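Local coordinates for protein farnesyl pyrophosphate synthase (Pseudomonas aeruginosa, PDB 3ZOU) that catalyses the formation of farnesyl diphosphate, probably by joining an isopentenyl unit to geranyl diphosphate in a magnesium-dependent prenyl transfer, at residues A20-P25 / Q118-E123; R48-Y53 / R285-Y290; A126-N131 / A136-M141. All blocks are in the same frame, centred on the assembly; numbering follows the deposited sequence.

Interaction 1: A20-P25 / Q118-E123; sequences ALFVAP and QALAFE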
loop_
_atom_site.group_PDB
_atom_site.type_symbol
_atom_site.label_atom_id
_atom_site.label_comp_id
_atom_site.label_asym_id
_atom_site.label_seq_id
_atom_site.Cartn_x
_atom_site.Cartn_y
_atom_site.Cartn_z
ATOM N N ALA A 20 -12.998 10.811 -9.581
ATOM C CA ALA A 20 -14.004 10.625 -8.506
ATOM C C ALA A 20 -13.508 10.100 -7.125
ATOM O O ALA A 20 -14.214 10.076 -6.117
ATOM C CB ALA A 20 -15.146 9.750 -8.988
ATOM N N LEU A 21 -12.286 9.640 -7.103
ATOM C CA LEU A 21 -11.671 9.150 -5.897
ATOM C C LEU A 21 -10.996 10.243 -5.085
ATOM O O LEU A 21 -10.521 9.964 -3.985
ATOM C CB LEU A 21 -10.575 8.121 -6.273
ATOM C CG LEU A 21 -11.029 6.885 -6.996
ATOM C CD1 LEU A 21 -9.832 5.998 -7.336
ATOM C CD2 LEU A 21 -11.995 6.095 -6.173
ATOM N N PHE A 22 -10.857 11.438 -5.622
ATOM C CA PHE A 22 -10.020 12.472 -4.947
ATOM C C PHE A 22 -10.818 13.512 -4.212
ATOM O O PHE A 22 -10.401 14.678 -4.105
ATOM C CB PHE A 22 -8.970 13.080 -5.909
ATOM C CG PHE A 22 -8.153 12.046 -6.586
ATOM C CD1 PHE A 22 -7.439 11.137 -5.823
ATOM C CD2 PHE A 22 -8.080 11.924 -7.966
ATOM C CE1 PHE A 22 -6.677 10.141 -6.430
ATOM C CE2 PHE A 22 -7.337 10.943 -8.564
ATOM C CZ PHE A 22 -6.648 10.018 -7.781
ATOM N N VAL A 23 -11.931 13.094 -3.598
ATOM C CA VAL A 23 -12.763 14.046 -2.854
ATOM C C VAL A 23 -12.460 13.824 -1.385
ATOM O O VAL A 23 -12.661 12.758 -0.845
ATOM C CB VAL A 23 -14.276 13.869 -3.166
ATOM C CG1 VAL A 23 -15.066 14.872 -2.352
ATOM C CG2 VAL A 23 -14.569 14.037 -4.654
ATOM N N ALA A 24 -11.930 14.858 -0.741
ATOM C CA ALA A 24 -11.581 14.796 0.648
ATOM C C ALA A 24 -12.815 14.594 1.484
ATOM O O ALA A 24 -13.825 15.268 1.218
ATOM C CB ALA A 24 -10.892 16.088 1.094
ATOM N N PRO A 25 -12.753 13.689 2.452
ATOM C CA PRO A 25 -13.965 13.483 3.285
ATOM C C PRO A 25 -14.241 14.596 4.279
ATOM O O PRO A 25 -15.347 14.640 4.856
ATOM C CB PRO A 25 -13.696 12.174 4.017
ATOM C CG PRO A 25 -12.261 11.875 3.862
ATOM C CD PRO A 25 -11.689 12.697 2.748
ATOM N N GLN A 118 -1.112 4.615 -2.689
ATOM C CA GLN A 118 -0.895 3.173 -2.613
ATOM C C GLN A 118 -2.016 2.477 -1.855
ATOM O O GLN A 118 -2.560 1.475 -2.269
ATOM C CB GLN A 118 0.490 2.806 -2.070
ATOM C CG GLN A 118 0.612 1.295 -2.021
ATOM C CD GLN A 118 2.002 0.690 -1.812
ATOM O OE1 GLN A 118 2.185 -0.462 -2.178
ATOM N NE2 GLN A 118 2.867 1.345 -1.115
ATOM N N ALA A 119 -2.347 3.013 -0.666
ATOM C CA ALA A 119 -3.489 2.429 0.102
ATOM C C ALA A 119 -4.783 2.444 -0.709
ATOM O O ALA A 119 -5.487 1.450 -0.681
ATOM C CB ALA A 119 -3.687 3.149 1.422
ATOM N N LEU A 120 -4.970 3.540 -1.419
ATOM C CA LEU A 120 -6.212 3.638 -2.200
ATOM C C LEU A 120 -6.301 2.560 -3.241
ATOM O O LEU A 120 -7.394 2.100 -3.573
ATOM C CB LEU A 120 -6.322 4.995 -2.786
ATOM C CG LEU A 120 -7.558 5.369 -3.596
ATOM C CD1 LEU A 120 -8.760 5.233 -2.706
ATOM C CD2 LEU A 120 -7.400 6.806 -4.066
ATOM N N ALA A 121 -5.189 2.240 -3.884
ATOM C CA ALA A 121 -5.173 1.210 -4.927
ATOM C C ALA A 121 -5.794 -0.070 -4.356
ATOM O O ALA A 121 -6.564 -0.789 -5.015
ATOM C CB ALA A 121 -3.795 0.980 -5.467
ATOM N N PHE A 122 -5.355 -0.454 -3.164
ATOM C CA PHE A 122 -5.783 -1.695 -2.495
ATOM C C PHE A 122 -7.227 -1.569 -1.995
ATOM O O PHE A 122 -8.021 -2.488 -2.162
ATOM C CB PHE A 122 -4.774 -2.105 -1.385
ATOM C CG PHE A 122 -3.438 -2.472 -1.962
ATOM C CD1 PHE A 122 -3.311 -3.612 -2.739
ATOM C CD2 PHE A 122 -2.336 -1.703 -1.779
ATOM C CE1 PHE A 122 -2.051 -3.978 -3.237
ATOM C CE2 PHE A 122 -1.087 -2.064 -2.281
ATOM C CZ PHE A 122 -0.975 -3.168 -3.059
ATOM N N GLU A 123 -7.608 -0.368 -1.533
ATOM C CA GLU A 123 -8.993 -0.131 -1.181
ATOM C C GLU A 123 -9.920 -0.357 -2.360
ATOM O O GLU A 123 -10.963 -0.976 -2.191
ATOM C CB GLU A 123 -9.158 1.332 -0.670
ATOM C CG GLU A 123 -10.586 1.605 -0.193
ATOM C CD GLU A 123 -10.750 3.012 0.309
ATOM O OE1 GLU A 123 -9.805 3.716 0.684
ATOM O OE2 GLU A 123 -11.918 3.465 0.250
#
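L21 and F22 of the loop 20-25 both close on one methyl group, CD2 of L120, which helix 107-126 holds out toward them. L21 is the side chain to follow. Its CB points at the helix and lies 4.1 Å from L120 CD2, so the contact begins at the first carbon of the side chain. The branch carbon CG stands a little farther back and carries two methyls with different partners. The fork is turned so that L21 CD1 faces the helix, 4.2 Å from L120 CD2, while L21 CD2 faces the side chain of R130.

The setting is the mainly helical isoprenoid-synthase fold, in which the loop after helix 3-19 runs past helix 107-126 on its way to helix 30-40. F22 adds its ring: F22 CE1 is 4.2 Å from the same L120 CD2, which approaches the ring obliquely. The F22 side chain also touches R37 and V40 of helix 30-40 and L117 of helix 107-126. A phenylalanine suits this place because its flat, long side chain can fill a buried wedge between two helices from a loop. Leucine suits position 120 because it is branched at its far end. There CG lies anti to the backbone N (chi1 -177°), which carries the fork away from the helix and lets CD2 face the notch where CB of L21 and the ring of F22 come side by side. Farther round the same helix the second subunit begins: F122 stacks with F122 of that subunit, and Q118 NE2 is hydrogen-bonded to D115 O of it.

Interaction 2: R48-Y53 / R285-Y290; sequences RPLLAY and RQLARY. With 6H6 (3-(2-oxo-1,3-benzoxazol-3(2H)-yl)propanoic acid), chain G.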
loop_
_atom_site.group_PDB
_atom_site.type_symbol
_atom_site.label_atom_id
_atom_site.label_comp_id
_atom_site.label_asym_id
_atom_site.label_seq_id
_atom_site.Cartn_x
_atom_site.Cartn_y
_atom_site.Cartn_z
ATOM N N ARG A 48 -1.279 1.355 -18.471
ATOM C CA ARG A 48 -1.630 0.273 -17.607
ATOM C C ARG A 48 -3.131 0.031 -17.466
ATOM O O ARG A 48 -3.567 -1.110 -17.687
ATOM C CB ARG A 48 -0.899 0.481 -16.261
ATOM C CG ARG A 48 0.611 0.270 -16.387
ATOM C CD ARG A 48 1.361 0.911 -15.248
ATOM N NE ARG A 48 2.804 0.873 -15.534
ATOM C CZ ARG A 48 3.399 1.731 -16.345
ATOM N NH1 ARG A 48 2.726 2.724 -16.943
ATOM N NH2 ARG A 48 4.678 1.617 -16.596
ATOM N N PRO A 49 -3.938 1.101 -17.457
ATOM C CA PRO A 49 -5.383 0.931 -17.666
ATOM C C PRO A 49 -5.746 0.293 -19.028
ATOM O O PRO A 49 -6.576 -0.596 -19.041
ATOM C CB PRO A 49 -5.902 2.313 -17.528
ATOM C CG PRO A 49 -5.015 2.897 -16.409
ATOM C CD PRO A 49 -3.658 2.374 -16.756
ATOM N N LEU A 50 -5.089 0.778 -20.063
ATOM C CA LEU A 50 -5.322 0.258 -21.464
ATOM C C LEU A 50 -5.158 -1.256 -21.416
ATOM O O LEU A 50 -5.932 -2.055 -21.926
ATOM C CB LEU A 50 -4.337 0.905 -22.399
ATOM C CG LEU A 50 -4.556 0.713 -23.941
ATOM C CD1 LEU A 50 -3.715 1.707 -24.688
ATOM C CD2 LEU A 50 -4.202 -0.682 -24.312
ATOM N N LEU A 51 -4.053 -1.699 -20.794
ATOM C CA LEU A 51 -3.731 -3.091 -20.710
ATOM C C LEU A 51 -4.813 -3.868 -19.973
ATOM O O LEU A 51 -5.135 -5.001 -20.335
ATOM C CB LEU A 51 -2.349 -3.301 -20.069
ATOM C CG LEU A 51 -1.155 -2.976 -20.985
ATOM C CD1 LEU A 51 0.148 -2.838 -20.217
ATOM C CD2 LEU A 51 -1.028 -4.000 -22.105
ATOM N N ALA A 52 -5.253 -3.344 -18.817
ATOM C CA ALA A 52 -6.324 -4.025 -18.034
ATOM C C ALA A 52 -7.598 -4.144 -18.877
ATOM O O ALA A 52 -8.167 -5.209 -18.930
ATOM C CB ALA A 52 -6.579 -3.278 -16.735
ATOM N N TYR A 53 -8.023 -3.070 -19.482
ATOM C CA TYR A 53 -9.254 -3.135 -20.319
ATOM C C TYR A 53 -9.022 -4.115 -21.458
ATOM O O TYR A 53 -9.894 -4.933 -21.760
ATOM C CB TYR A 53 -9.581 -1.758 -20.898
ATOM C CG TYR A 53 -10.104 -0.813 -19.841
ATOM C CD1 TYR A 53 -11.199 -1.125 -19.048
ATOM C CD2 TYR A 53 -9.545 0.446 -19.662
ATOM C CE1 TYR A 53 -11.698 -0.244 -18.121
ATOM C CE2 TYR A 53 -10.006 1.318 -18.679
ATOM C CZ TYR A 53 -11.125 0.984 -17.946
ATOM O OH TYR A 53 -11.621 1.849 -16.947
ATOM N N ARG A 285 -2.792 -6.830 -29.665
ATOM C CA ARG A 285 -1.875 -6.983 -30.795
ATOM C C ARG A 285 -1.392 -5.645 -31.349
ATOM O O ARG A 285 -0.205 -5.428 -31.691
ATOM C CB ARG A 285 -2.548 -7.809 -31.912
ATOM C CG ARG A 285 -2.888 -9.215 -31.506
ATOM C CD ARG A 285 -3.683 -9.942 -32.602
ATOM N NE ARG A 285 -3.915 -11.332 -32.248
ATOM C CZ ARG A 285 -5.068 -11.912 -31.988
ATOM N NH1 ARG A 285 -6.210 -11.272 -32.129
ATOM N NH2 ARG A 285 -5.067 -13.156 -31.596
ATOM N N GLN A 286 -2.346 -4.733 -31.529
ATOM C CA GLN A 286 -2.055 -3.399 -32.035
ATOM C C GLN A 286 -1.097 -2.604 -31.131
ATOM O O GLN A 286 -0.262 -1.847 -31.594
ATOM C CB GLN A 286 -3.356 -2.620 -32.288
ATOM C CG GLN A 286 -4.146 -3.176 -33.452
ATOM C CD GLN A 286 -5.397 -2.328 -33.735
ATOM O OE1 GLN A 286 -5.382 -1.095 -33.545
ATOM N NE2 GLN A 286 -6.431 -2.954 -34.250
ATOM N N LEU A 287 -1.289 -2.754 -29.833
ATOM C CA LEU A 287 -0.380 -2.136 -28.886
ATOM C C LEU A 287 1.037 -2.672 -29.038
ATOM O O LEU A 287 1.946 -1.885 -29.055
ATOM C CB LEU A 287 -0.878 -2.368 -27.435
ATOM C CG LEU A 287 0.068 -1.752 -26.399
ATOM C CD1 LEU A 287 0.015 -0.246 -26.428
ATOM C CD2 LEU A 287 -0.413 -2.270 -25.050
ATOM N N ALA A 288 1.183 -3.953 -29.172
ATOM C CA ALA A 288 2.504 -4.539 -29.404
ATOM C C ALA A 288 3.222 -3.960 -30.599
ATOM O O ALA A 288 4.420 -3.646 -30.535
ATOM C CB ALA A 288 2.464 -6.032 -29.439
ATOM N N ARG A 289 2.459 -3.809 -31.697
ATOM C CA ARG A 289 3.062 -3.160 -32.866
ATOM C C ARG A 289 3.361 -1.716 -32.644
ATOM O O ARG A 289 4.433 -1.191 -33.050
ATOM C CB ARG A 289 2.125 -3.383 -34.056
ATOM C CG ARG A 289 1.939 -4.852 -34.367
ATOM C CD ARG A 289 1.320 -5.092 -35.746
ATOM N NE ARG A 289 0.989 -6.481 -35.912
ATOM C CZ ARG A 289 -0.240 -6.976 -35.772
ATOM N NH1 ARG A 289 -1.246 -6.198 -35.423
ATOM N NH2 ARG A 289 -0.442 -8.262 -35.962
ATOM N N TYR A 290 2.446 -0.978 -32.044
ATOM C CA TYR A 290 2.642 0.442 -31.782
ATOM C C TYR A 290 3.953 0.719 -31.018
ATOM O O TYR A 290 4.681 1.653 -31.330
ATOM C CB TYR A 290 1.478 1.005 -30.968
ATOM C CG TYR A 290 1.747 2.373 -30.445
ATOM C CD1 TYR A 290 1.590 3.500 -31.253
ATOM C CD2 TYR A 290 2.155 2.550 -29.111
ATOM C CE1 TYR A 290 1.879 4.776 -30.776
ATOM C CE2 TYR A 290 2.466 3.805 -28.654
ATOM C CZ TYR A 290 2.335 4.904 -29.507
ATOM O OH TYR A 290 2.617 6.182 -28.999
HETATM O O 6H6 G . -0.173 10.688 -28.663
HETATM N N1 6H6 G . -0.525 6.535 -28.535
HETATM O O1 6H6 G . -1.533 6.212 -30.576
HETATM C C2 6H6 G . -1.182 5.822 -29.444
HETATM O O2 6H6 G . -1.428 4.588 -28.936
HETATM C C3 6H6 G . -0.876 4.542 -27.712
HETATM C C4 6H6 G . -0.838 3.503 -26.804
HETATM C C5 6H6 G . -0.205 3.768 -25.594
HETATM C C6 6H6 G . 0.357 5.015 -25.338
HETATM C C7 6H6 G . 0.315 6.062 -26.233
HETATM C C8 6H6 G . -0.306 5.797 -27.444
HETATM C C9 6H6 G . -0.143 7.931 -28.700
HETATM C C10 6H6 G . -1.434 8.702 -28.345
HETATM C C11 6H6 G . -1.195 10.197 -28.140
HETATM O OXT 6H6 G . -2.075 10.822 -27.501
#
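L287 reaches from helix 282-293 toward L50 and L51 of helix 47-58, joining two helices of the terpene-synthase-like fold beside a fragment pocket. L50, L287 and Y290 line this pocket, which holds the benzoxazolone-propanoic acid and is distinct from the geranyl diphosphate site, about 13 Å from the L51 side chain. The methyl CD2 of L287 presses on CD2 of L51 at 3.5 Å, tighter than usual for two methyls, where the side chains cross at about a right angle. L50 is looser: its CD2 is 4.2 Å from L287 CD2, and the two side chains slide past each other in opposite directions.

The second methyls of L287 and L50, both CD1, face the ligand, 3.9 and 4.0 Å from its C4, and offer the fused ring an apolar surface. With CG anti to the backbone N (chi1 169°), Y290 lays one ring face against the heterocycle: ligand O2 sits 3.7 Å above the ring centre, and Y290 OH is 3.2 Å from ligand N1.

Farther out, L51 is backed by I186 and V190 of helix 171-196 and by Y211 and I215 of helix 202-227, while Q7 of helix 3-19 packs on L50. Near the start of helix 282-293, R285 NH1 forms a salt bridge with D282 OD1.

Interaction 3: A126-N131 / A136-M141; sequences ADTRRN and AVCLEM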
loop_
_atom_site.group_PDB
_atom_site.type_symbol
_atom_site.label_atom_id
_atom_site.label_comp_id
_atom_site.label_asym_id
_atom_site.label_seq_id
_atom_site.Cartn_x
_atom_site.Cartn_y
_atom_site.Cartn_z
ATOM N N ALA A 126 -10.400 -4.081 -3.082
ATOM C CA ALA A 126 -11.116 -4.819 -2.034
ATOM C C ALA A 126 -12.558 -4.429 -1.881
ATOM O O ALA A 126 -13.279 -5.098 -1.163
ATOM C CB ALA A 126 -10.443 -4.556 -0.720
ATOM N N ASP A 127 -12.930 -3.286 -2.442
ATOM C CA ASP A 127 -14.319 -2.705 -2.440
ATOM C C ASP A 127 -15.172 -3.434 -3.417
ATOM O O ASP A 127 -15.002 -3.299 -4.590
ATOM C CB ASP A 127 -14.208 -1.205 -2.848
ATOM C CG ASP A 127 -15.508 -0.436 -2.757
ATOM O OD1 ASP A 127 -16.593 -0.997 -3.074
ATOM O OD2 ASP A 127 -15.437 0.744 -2.337
ATOM N N THR A 128 -16.077 -4.262 -2.910
ATOM C CA THR A 128 -16.859 -5.107 -3.838
ATOM C C THR A 128 -17.982 -4.360 -4.536
ATOM O O THR A 128 -18.598 -4.923 -5.451
ATOM C CB THR A 128 -17.400 -6.357 -3.145
ATOM O OG1 THR A 128 -18.229 -5.976 -2.050
ATOM C CG2 THR A 128 -16.279 -7.202 -2.612
ATOM N N ARG A 129 -18.231 -3.107 -4.190
ATOM C CA ARG A 129 -19.118 -2.280 -5.027
ATOM C C ARG A 129 -18.334 -1.755 -6.233
ATOM O O ARG A 129 -18.772 -1.854 -7.369
ATOM C CB ARG A 129 -19.757 -1.134 -4.205
ATOM C CG ARG A 129 -20.701 -0.243 -5.017
ATOM C CD ARG A 129 -21.196 0.994 -4.255
ATOM N NE ARG A 129 -20.100 1.955 -4.019
ATOM C CZ ARG A 129 -19.574 2.766 -4.942
ATOM N NH1 ARG A 129 -20.032 2.779 -6.191
ATOM N NH2 ARG A 129 -18.563 3.564 -4.612
ATOM N N ARG A 130 -17.139 -1.236 -6.000
ATOM C CA ARG A 130 -16.331 -0.708 -7.094
ATOM C C ARG A 130 -15.677 -1.799 -7.936
ATOM O O ARG A 130 -15.485 -1.611 -9.149
ATOM C CB ARG A 130 -15.172 0.149 -6.552
ATOM C CG ARG A 130 -15.546 1.470 -5.882
ATOM C CD ARG A 130 -14.274 2.284 -5.653
ATOM N NE ARG A 130 -14.481 3.557 -4.968
ATOM C CZ ARG A 130 -14.031 3.840 -3.731
ATOM N NH1 ARG A 130 -13.435 2.917 -2.930
ATOM N NH2 ARG A 130 -14.228 5.073 -3.267
ATOM N N ASN A 131 -15.418 -2.956 -7.308
ATOM C CA ASN A 131 -14.781 -4.097 -7.953
ATOM C C ASN A 131 -15.645 -5.350 -7.776
ATOM O O ASN A 131 -15.309 -6.248 -7.014
ATOM C CB ASN A 131 -13.378 -4.342 -7.314
ATOM C CG ASN A 131 -12.539 -5.321 -8.141
ATOM O OD1 ASN A 131 -12.721 -5.446 -9.376
ATOM N ND2 ASN A 131 -11.608 -6.038 -7.466
ATOM N N ALA A 136 -13.369 -14.580 -4.541
ATOM C CA ALA A 136 -12.099 -15.178 -4.712
ATOM C C ALA A 136 -11.267 -14.474 -5.797
ATOM O O ALA A 136 -10.048 -14.464 -5.744
ATOM C CB ALA A 136 -12.293 -16.640 -5.090
ATOM N N VAL A 137 -11.956 -13.969 -6.813
ATOM C CA VAL A 137 -11.326 -13.185 -7.874
ATOM C C VAL A 137 -10.798 -11.854 -7.321
ATOM O O VAL A 137 -9.655 -11.485 -7.620
ATOM C CB VAL A 137 -12.222 -12.968 -9.106
ATOM C CG1 VAL A 137 -11.571 -12.046 -10.094
ATOM C CG2 VAL A 137 -12.549 -14.311 -9.737
ATOM N N CYS A 138 -11.594 -11.162 -6.516
ATOM C CA CYS A 138 -11.083 -9.914 -5.899
ATOM C C CYS A 138 -9.807 -10.223 -5.105
ATOM O O CYS A 138 -8.842 -9.467 -5.192
ATOM C CB CYS A 138 -12.102 -9.319 -4.972
ATOM S SG CYS A 138 -13.685 -8.846 -5.732
ATOM N N LEU A 139 -9.795 -11.315 -4.390
ATOM C CA LEU A 139 -8.636 -11.621 -3.528
ATOM C C LEU A 139 -7.391 -11.926 -4.382
ATOM O O LEU A 139 -6.267 -11.530 -4.060
ATOM C CB LEU A 139 -8.951 -12.740 -2.572
ATOM C CG LEU A 139 -9.834 -12.339 -1.423
ATOM C CD1 LEU A 139 -10.353 -13.554 -0.665
ATOM C CD2 LEU A 139 -9.073 -11.483 -0.422
ATOM N N GLU A 140 -7.607 -12.633 -5.490
ATOM C CA GLU A 140 -6.517 -12.930 -6.419
ATOM C C GLU A 140 -5.956 -11.653 -7.051
ATOM O O GLU A 140 -4.723 -11.497 -7.191
ATOM C CB GLU A 140 -6.956 -13.989 -7.487
ATOM C CG GLU A 140 -5.834 -14.358 -8.402
ATOM C CD GLU A 140 -4.674 -15.124 -7.778
ATOM O OE1 GLU A 140 -4.702 -15.577 -6.580
ATOM O OE2 GLU A 140 -3.629 -15.284 -8.471
ATOM N N MET A 141 -6.829 -10.739 -7.389
ATOM C CA MET A 141 -6.418 -9.414 -7.950
ATOM C C MET A 141 -5.531 -8.693 -6.930
ATOM O O MET A 141 -4.519 -8.112 -7.267
ATOM C CB MET A 141 -7.657 -8.554 -8.325
ATOM C CG MET A 141 -8.416 -9.150 -9.496
ATOM S SD MET A 141 -9.967 -8.305 -9.782
ATOM C CE MET A 141 -9.386 -6.960 -10.729
#
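N131 meets C138 and M141 where the loop after helix 107-126 folds back against helix 135-149, and this is the tight half of the contact. The carbonyl O of N131 comes within 3.3 Å of C138 SG, and its amide points onward to M141. With CG anti to the backbone N (chi1 -168°), the amide is carried toward the helix, and N131 ND2 gives a weak but fairly straight hydrogen bond to M141 SD (3.6 Å, N-H...S 164°). The bend of M141 at chi3 brings M141 CE to 3.9 Å from N131 OD1. An asparagine suits this buried place because its amide has stronger partners too: ND2 also donates to L125 O, and OD1 accepts from Q133 NE2. The soft, polarisable sulfurs of cysteine and methionine can pack against such an amide without demanding strong bonds of their own.

The outer part of the contact is looser. T128, partly exposed, touches only with its methyl, T128 CG2 lying 4.4 Å from C138 SG. Beyond it the loop is ordered by D127. D127 OD1 accepts from R129 N (2.9 Å), met nearly along the C-O axis, which makes an Asx turn. The same D127 OD1 accepts from R130 N (3.0 Å), three residues on and 61° out of the carboxylate plane, which completes an Asx motif. D127 OD2 forms a salt bridge with R130 NH1 (3.0 Å). Aspartate fits here because its short carboxylate can reach these backbone N-H groups and still hold an arginine.

The contact is enclosed by other helices: M141 lies against L192 and L195 of helix 171-196 and A69 of helix 67-85, N131 touches A68 of the latter helix, and C138 rests on L139 of the second subunit.

In the fold
From the N terminus, residues 20-25 open interaction 1, and before it closes the chain passes residues 48-53, where interaction 2 begins. Interaction 1 then closes at 118-123, so the two cross. Interaction 3 follows at once, bridging just four residues between 126-131 and 136-141, and falls wholly within the long span that ends when 285-290 returns to 48-53. Interactions 1 and 3 are thus in series; they touch through R130, and both lie against the second subunit. Interaction 2 lies apart, its centre about 25 Å from that of interaction 1 and about 23 Å from that of interaction 3, joining the C-terminal helix 282-293 to helix 47-58.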